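Local coordinates for protein probable transcriptional regulator PhnF (Escherichia coli, PDB 2FA1) that is probably a DNA-binding transcriptional regulator of the operon for alkylphosphonate uptake, represented here by its C-terminal effector-binding (UTRA) domain, at residues V60-I65 and A151-F156; F89-E92 and I96-R99; N133-D136 and P141-Y144. All coordinates share one frame; numbering follows the deposited sequence. Where two conformers were deposited one is given.

Contact 1 of 3, residues V60-I65 and A151-F156; sequences VALCLI and ADMIEF
Met153 meets Leu62 first, at the loop that leads into strand 154-159. In the one of its two alternative conformers described here, its chain bends at chi2 and chi3 and crosses that of Leu62 obliquely, and what its far end touches is therefore the less certain. The CD2 branch of Leu62 lies 4.1 Å from Met153 CB, and the methyl Met153 CE stands 4.1 Å from the same branch. Phe9 of strand 9-12 packs against both residues. Ile154 follows and reaches deeper. With CG1 anti to its own carbonyl carbon (chi1 -74°) and the chain then extended, its terminal methyl points into the angle between two successive residues of strand 60-69. There Ile154 CD1 approaches Leu62 CB at 4.1 Å and Cys63 CB at 4.2 Å. That two consecutive side chains should turn to the same side is explained by a classic beta bulge, in which Leu62 and Cys63 both stand opposite Arg55. Glu155 and Phe156 carry the segment on to the dimer interface: the glutamate forms salt bridges with Arg104 and Arg130 of the second subunit, and Phe156 joins an antiparallel ladder with a strand of that subunit. No hydrogen bond links 60-65 to 151-156. Their chemistry is wholly apolar, methyl and methylene against methyl, which implies that the two segments are held together here by side-chain burial and not by backbone pairing.

Contact 2 of 3, residues F89-E92 and I96-R99; sequences FLRE and IALR
Between Arg91 and Ile96 the flat group that matters is a peptide, for no ring or side-chain amide meets another across this contact. Arg91 CA comes to the carbonyl oxygen Ile96 O from above one face of the Ile96-Ala97 peptide, in a CA-H...O contact of 3.3 Å bent to 127° at the hydrogen, and Arg91 CB lies 3.4 Å from the same Ile96 O. The guanidinium group of Arg91 is turned to its own helix, where NH1 makes a salt bridge with Asp88. What the arginine offers to the other segment is its aliphatic stem: chi1 of -170° swings CG away from the backbone N, and Arg91 CD comes to 4.0 Å from Ala97 CB. Leu90 works on the inner side. Its CD2 branch is shared by two partners, resting 3.7 Å from Leu98 CD1 and 4.3 Å from Ile96 CG2, while the side chains of Leu90 and Leu98 run at about a right angle to one another. Thr94 OG1 bridges the turn, hydrogen-bonding both Leu90 O and Ile96 N. Ile96 packs on Leu74 and Arg135, and Leu98 on Asn133 and Ala142. Here is a tight helix-to-strand turn: helix 86-94 ends, the chain folds back beside its last turn, and strand 98-109 sets out as an outer strand of the antiparallel sheet of the UTRA domain.

Contact 3 of 3, residues N133-D136 and P141-Y144; sequences NHRD and PAEY
Asn133 turns its amide beside its own backbone N (chi1 -66°), whereas Glu143 holds CG on the far side from its N (chi1 179°) before bending at chi2; the two side chains thus run alongside each other on one face of the sheet. Asn133 ND2 donates to Glu143 OE2 at 2.6 Å, a short bond but bent at the hydrogen, nearly along the C-O axis of the acceptor yet tilted out of the amide plane, the amide and carboxylate being twisted 38° apart. Their backbones form an antiparallel hydrogen-bonded pair, with Asn133 N to Glu143 O at 2.9 Å. In the return direction a classic beta bulge intervenes: Asn133 O accepts twice, from Ala142 N at 2.7 Å in the carbonyl plane and from Glu143 N, 3.2 Å away and above that plane. Pro141 lies over one face of the His134 imidazole, its CB 3.9 Å from the ring centroid in a CH-pi contact, and Pro141 CA approaches His134 NE2 to 3.3 Å. The other oxygen of buried Glu143, OE1, is hydrogen-bonded to His67 and His87, so both carboxylate oxygens have partners; Asn133 OD1 is hydrogen-bonded to Gln16. The pair stands near the turn end of the hairpin of strands 125-135 and 143-150, with strand 98-109 next to the first, strand 60-69 next to the second, and helix 34-40 packed on Tyr144.

How the contacts relate
From the N terminus, segment 60-65 opens contact 1, which closes only when residues 151-156 return near the C terminus, so contacts 2 and 3 are both nested within its loop. These two follow in series: contact 2 closes the short turn from helix 86-94 to strand 98-109 before contact 3 closes the hairpin of strands 125-135 and 143-150. They touch, chiefly through the bond between Arg99 O and His134 N, where their strands are sheet neighbours. Contact 1 lies on the opposite side of the chain's centre from the other two, its centre about 23 Å from that of contact 2, and ties the large antiparallel sheet to strand 154-159 and the dimer interface.

Contact 1 of 3, residues V60-I65 and A151-F156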
# COMPACT_ATOMS: atom_id res chain seq x y z
N VAL A 60 6.42 -1.18 22.48
CA VAL A 60 7.00 -0.51 21.32
C VAL A 60 5.82 -0.10 20.47
O VAL A 60 5.02 -0.92 20.04
CB VAL A 60 7.96 -1.47 20.53
CG1 VAL A 60 8.40 -0.80 19.23
CG2 VAL A 60 9.19 -1.87 21.43
N ALA A 61 5.73 1.20 20.21
CA ALA A 61 4.61 1.70 19.36
C ALA A 61 4.81 1.26 17.90
O ALA A 61 5.88 1.52 17.31
CB ALA A 61 4.64 3.29 19.38
N LEU A 62 3.76 0.74 17.31
CA LEU A 62 3.86 0.24 15.94
C LEU A 62 3.00 0.98 14.96
O LEU A 62 3.40 1.19 13.81
CB LEU A 62 3.42 -1.22 15.93
CG LEU A 62 4.35 -2.19 16.64
CD1 LEU A 62 4.01 -3.55 16.13
CD2 LEU A 62 5.78 -1.90 16.51
N CYS A 63 1.75 1.25 15.36
CA CYS A 63 0.76 1.75 14.40
C CYS A 63 -0.13 2.78 15.11
O CYS A 63 -0.82 2.43 16.08
CB CYS A 63 -0.16 0.57 13.94
SG CYS A 63 -1.38 1.32 12.74
N LEU A 64 -0.11 4.03 14.64
CA LEU A 64 -0.91 5.07 15.26
C LEU A 64 -2.00 5.40 14.21
O LEU A 64 -1.65 5.52 13.06
CB LEU A 64 -0.04 6.31 15.33
CG LEU A 64 -0.76 7.58 15.75
CD1 LEU A 64 -0.95 7.38 17.29
CD2 LEU A 64 0.12 8.81 15.42
N ILE A 65 -3.27 5.54 14.61
CA ILE A 65 -4.31 5.94 13.62
C ILE A 65 -5.12 7.09 14.22
O ILE A 65 -5.54 7.00 15.38
CB ILE A 65 -5.24 4.77 13.35
CG1 ILE A 65 -4.46 3.49 12.96
CG2 ILE A 65 -6.28 5.09 12.20
CD1 ILE A 65 -5.32 2.25 12.66
N ALA A 151 7.55 1.40 9.19
CA ALA A 151 7.75 0.52 8.07
C ALA A 151 8.81 -0.54 8.34
O ALA A 151 8.86 -1.54 7.60
CB ALA A 151 8.13 1.35 6.86
N ASP A 152 9.63 -0.35 9.39
CA ASP A 152 10.52 -1.43 9.75
C ASP A 152 9.86 -2.62 10.47
O ASP A 152 10.55 -3.63 10.71
CB ASP A 152 11.76 -0.91 10.50
CG ASP A 152 11.44 -0.27 11.84
OD1 ASP A 152 10.27 0.05 12.06
OD2 ASP A 152 12.36 -0.02 12.67
N MET A 153 8.56 -2.54 10.77
CA MET A 153 7.87 -3.53 11.59
C MET A 153 6.55 -4.07 10.99
O MET A 153 6.00 -5.12 11.38
CB MET A 153 7.62 -2.93 12.98
CG MET A 153 8.89 -2.60 13.73
SD MET A 153 9.70 -4.10 14.34
CE MET A 153 8.26 -4.81 15.04
N ILE A 154 6.01 -3.34 10.04
CA ILE A 154 4.72 -3.81 9.45
C ILE A 154 4.71 -3.70 7.94
O ILE A 154 5.16 -2.65 7.43
CB ILE A 154 3.53 -3.02 10.04
CG1 ILE A 154 3.17 -3.42 11.49
CG2 ILE A 154 2.24 -3.28 9.21
CD1 ILE A 154 2.28 -2.37 12.21
N GLU A 155 4.25 -4.79 7.26
CA GLU A 155 3.97 -4.80 5.82
C GLU A 155 2.47 -5.04 5.63
O GLU A 155 1.81 -5.70 6.47
CB GLU A 155 4.86 -5.90 5.18
CG GLU A 155 4.42 -6.38 3.77
CD GLU A 155 5.45 -7.30 3.13
OE1 GLU A 155 5.67 -8.39 3.71
OE2 GLU A 155 6.03 -6.99 2.04
N PHE A 156 1.89 -4.47 4.59
CA PHE A 156 0.46 -4.63 4.34
C PHE A 156 0.24 -5.70 3.32
O PHE A 156 1.01 -5.81 2.38
CB PHE A 156 -0.18 -3.35 3.84
CG PHE A 156 -0.34 -2.29 4.94
CD1 PHE A 156 -1.42 -2.35 5.78
CD2 PHE A 156 0.58 -1.23 5.05
CE1 PHE A 156 -1.55 -1.39 6.86
CE2 PHE A 156 0.47 -0.27 6.07
CZ PHE A 156 -0.61 -0.34 6.95

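Contact 2 of 3, residues F89-E92 and I96-R99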
# COMPACT_ATOMS: atom_id res chain seq x y z
N PHE A 89 -16.24 -2.30 17.55
CA PHE A 89 -16.96 -1.62 18.63
C PHE A 89 -18.12 -0.81 18.06
O PHE A 89 -19.24 -0.93 18.52
CB PHE A 89 -16.02 -0.66 19.33
CG PHE A 89 -16.69 0.13 20.44
CD1 PHE A 89 -17.00 -0.46 21.64
CD2 PHE A 89 -17.02 1.47 20.24
CE1 PHE A 89 -17.65 0.28 22.63
CE2 PHE A 89 -17.63 2.21 21.25
CZ PHE A 89 -17.91 1.60 22.42
N LEU A 90 -17.84 0.01 17.05
CA LEU A 90 -18.93 0.82 16.45
C LEU A 90 -20.08 -0.09 15.92
O LEU A 90 -21.29 0.21 16.15
CB LEU A 90 -18.34 1.60 15.31
CG LEU A 90 -19.34 2.49 14.54
CD1 LEU A 90 -20.04 3.52 15.45
CD2 LEU A 90 -18.71 3.21 13.28
N ARG A 91 -19.68 -1.20 15.28
CA ARG A 91 -20.70 -2.10 14.71
C ARG A 91 -21.49 -2.77 15.80
O ARG A 91 -22.75 -2.78 15.72
CB ARG A 91 -20.08 -3.14 13.75
CG ARG A 91 -21.24 -3.89 12.98
CD ARG A 91 -20.67 -5.08 12.26
NE ARG A 91 -20.14 -5.96 13.29
CZ ARG A 91 -18.87 -6.30 13.45
NH1 ARG A 91 -17.92 -5.88 12.59
NH2 ARG A 91 -18.57 -7.06 14.49
N GLU A 92 -20.80 -3.22 16.84
CA GLU A 92 -21.52 -3.90 17.96
C GLU A 92 -22.47 -2.95 18.66
O GLU A 92 -23.58 -3.36 19.11
CB GLU A 92 -20.56 -4.42 18.97
CG GLU A 92 -19.74 -5.62 18.39
CD GLU A 92 -18.70 -6.09 19.37
OE1 GLU A 92 -19.10 -6.43 20.51
OE2 GLU A 92 -17.47 -6.13 19.01
N ILE A 96 -23.62 -0.09 12.59
CA ILE A 96 -22.96 0.59 11.43
C ILE A 96 -21.71 -0.19 11.04
O ILE A 96 -20.84 -0.40 11.87
CB ILE A 96 -22.58 2.02 11.74
CG1 ILE A 96 -23.82 2.88 11.89
CG2 ILE A 96 -21.92 2.65 10.55
CD1 ILE A 96 -23.52 4.15 12.64
N ALA A 97 -21.62 -0.63 9.78
CA ALA A 97 -20.38 -1.38 9.35
C ALA A 97 -19.89 -0.50 8.22
O ALA A 97 -20.57 -0.22 7.24
CB ALA A 97 -20.67 -2.83 8.91
N LEU A 98 -18.74 0.10 8.45
CA LEU A 98 -18.24 1.03 7.49
C LEU A 98 -17.60 0.28 6.33
O LEU A 98 -16.98 -0.78 6.55
CB LEU A 98 -17.15 1.88 8.16
CG LEU A 98 -17.72 2.58 9.35
CD1 LEU A 98 -16.57 3.09 10.30
CD2 LEU A 98 -18.53 3.67 8.76
N ARG A 99 -17.78 0.80 5.13
CA ARG A 99 -17.15 0.24 3.94
C ARG A 99 -16.34 1.32 3.24
O ARG A 99 -16.75 2.48 3.10
CB ARG A 99 -18.19 -0.34 2.99
CG ARG A 99 -18.86 -1.58 3.52
CD ARG A 99 -17.98 -2.82 3.34
NE ARG A 99 -18.09 -3.74 4.47
CZ ARG A 99 -19.16 -3.87 5.26
NH1 ARG A 99 -20.28 -3.17 5.04
NH2 ARG A 99 -19.12 -4.73 6.26

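Contact 3 of 3, residues N133-D136 and P141-Y144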
# COMPACT_ATOMS: atom_id res chain seq x y z
N ASN A 133 -14.31 6.13 4.42
CA ASN A 133 -15.20 5.02 4.73
C ASN A 133 -16.60 5.61 4.84
O ASN A 133 -16.78 6.81 5.16
CB ASN A 133 -14.84 4.35 6.07
CG ASN A 133 -13.51 3.66 6.04
OD1 ASN A 133 -13.23 2.77 5.24
ND2 ASN A 133 -12.62 4.08 6.94
N HIS A 134 -17.57 4.78 4.45
CA HIS A 134 -18.97 5.22 4.23
C HIS A 134 -19.89 4.23 4.90
O HIS A 134 -19.53 3.06 5.07
CB HIS A 134 -19.25 5.19 2.70
CG HIS A 134 -18.62 6.35 1.97
ND1 HIS A 134 -17.31 6.32 1.51
CD2 HIS A 134 -19.09 7.59 1.67
CE1 HIS A 134 -17.02 7.48 0.94
NE2 HIS A 134 -18.08 8.26 1.01
N ARG A 135 -21.01 4.74 5.41
CA ARG A 135 -22.12 3.87 5.80
C ARG A 135 -22.77 3.53 4.47
O ARG A 135 -23.11 4.45 3.66
CB ARG A 135 -23.16 4.57 6.67
CG ARG A 135 -22.65 5.12 7.93
CD ARG A 135 -23.78 5.86 8.72
NE ARG A 135 -24.97 5.01 8.79
CZ ARG A 135 -26.01 5.22 9.60
NH1 ARG A 135 -26.05 6.29 10.38
NH2 ARG A 135 -27.03 4.35 9.58
N ASP A 136 -22.84 2.23 4.23
CA ASP A 136 -23.68 1.67 3.16
C ASP A 136 -24.44 2.73 2.36
O ASP A 136 -25.51 3.21 2.79
CB ASP A 136 -24.65 0.65 3.75
CG ASP A 136 -24.05 -0.74 3.85
OD1 ASP A 136 -24.57 -1.64 3.14
OD2 ASP A 136 -23.08 -0.94 4.61
N PRO A 141 -18.75 10.90 3.15
CA PRO A 141 -18.11 9.79 3.93
C PRO A 141 -18.50 9.90 5.42
O PRO A 141 -18.91 10.99 5.86
CB PRO A 141 -16.60 10.01 3.77
CG PRO A 141 -16.44 11.10 2.76
CD PRO A 141 -17.77 11.81 2.52
N ALA A 142 -18.35 8.78 6.13
CA ALA A 142 -18.66 8.73 7.55
C ALA A 142 -17.37 9.03 8.30
O ALA A 142 -17.40 9.66 9.35
CB ALA A 142 -19.23 7.36 7.97
N GLU A 143 -16.24 8.56 7.76
CA GLU A 143 -15.00 8.53 8.59
C GLU A 143 -13.80 8.68 7.66
O GLU A 143 -13.80 8.07 6.58
CB GLU A 143 -14.83 7.22 9.34
CG GLU A 143 -13.49 7.12 10.24
CD GLU A 143 -12.94 5.75 10.34
OE1 GLU A 143 -12.28 5.44 11.32
OE2 GLU A 143 -13.01 4.92 9.41
N TYR A 144 -12.83 9.49 8.11
CA TYR A 144 -11.54 9.65 7.40
C TYR A 144 -10.51 9.14 8.43
O TYR A 144 -10.55 9.65 9.57
CB TYR A 144 -11.32 11.12 7.21
CG TYR A 144 -9.95 11.52 6.71
CD1 TYR A 144 -9.38 10.80 5.64
CD2 TYR A 144 -9.28 12.58 7.26
CE1 TYR A 144 -8.08 11.24 5.05
CE2 TYR A 144 -7.98 12.98 6.72
CZ TYR A 144 -7.44 12.30 5.65
OH TYR A 144 -6.20 12.67 5.08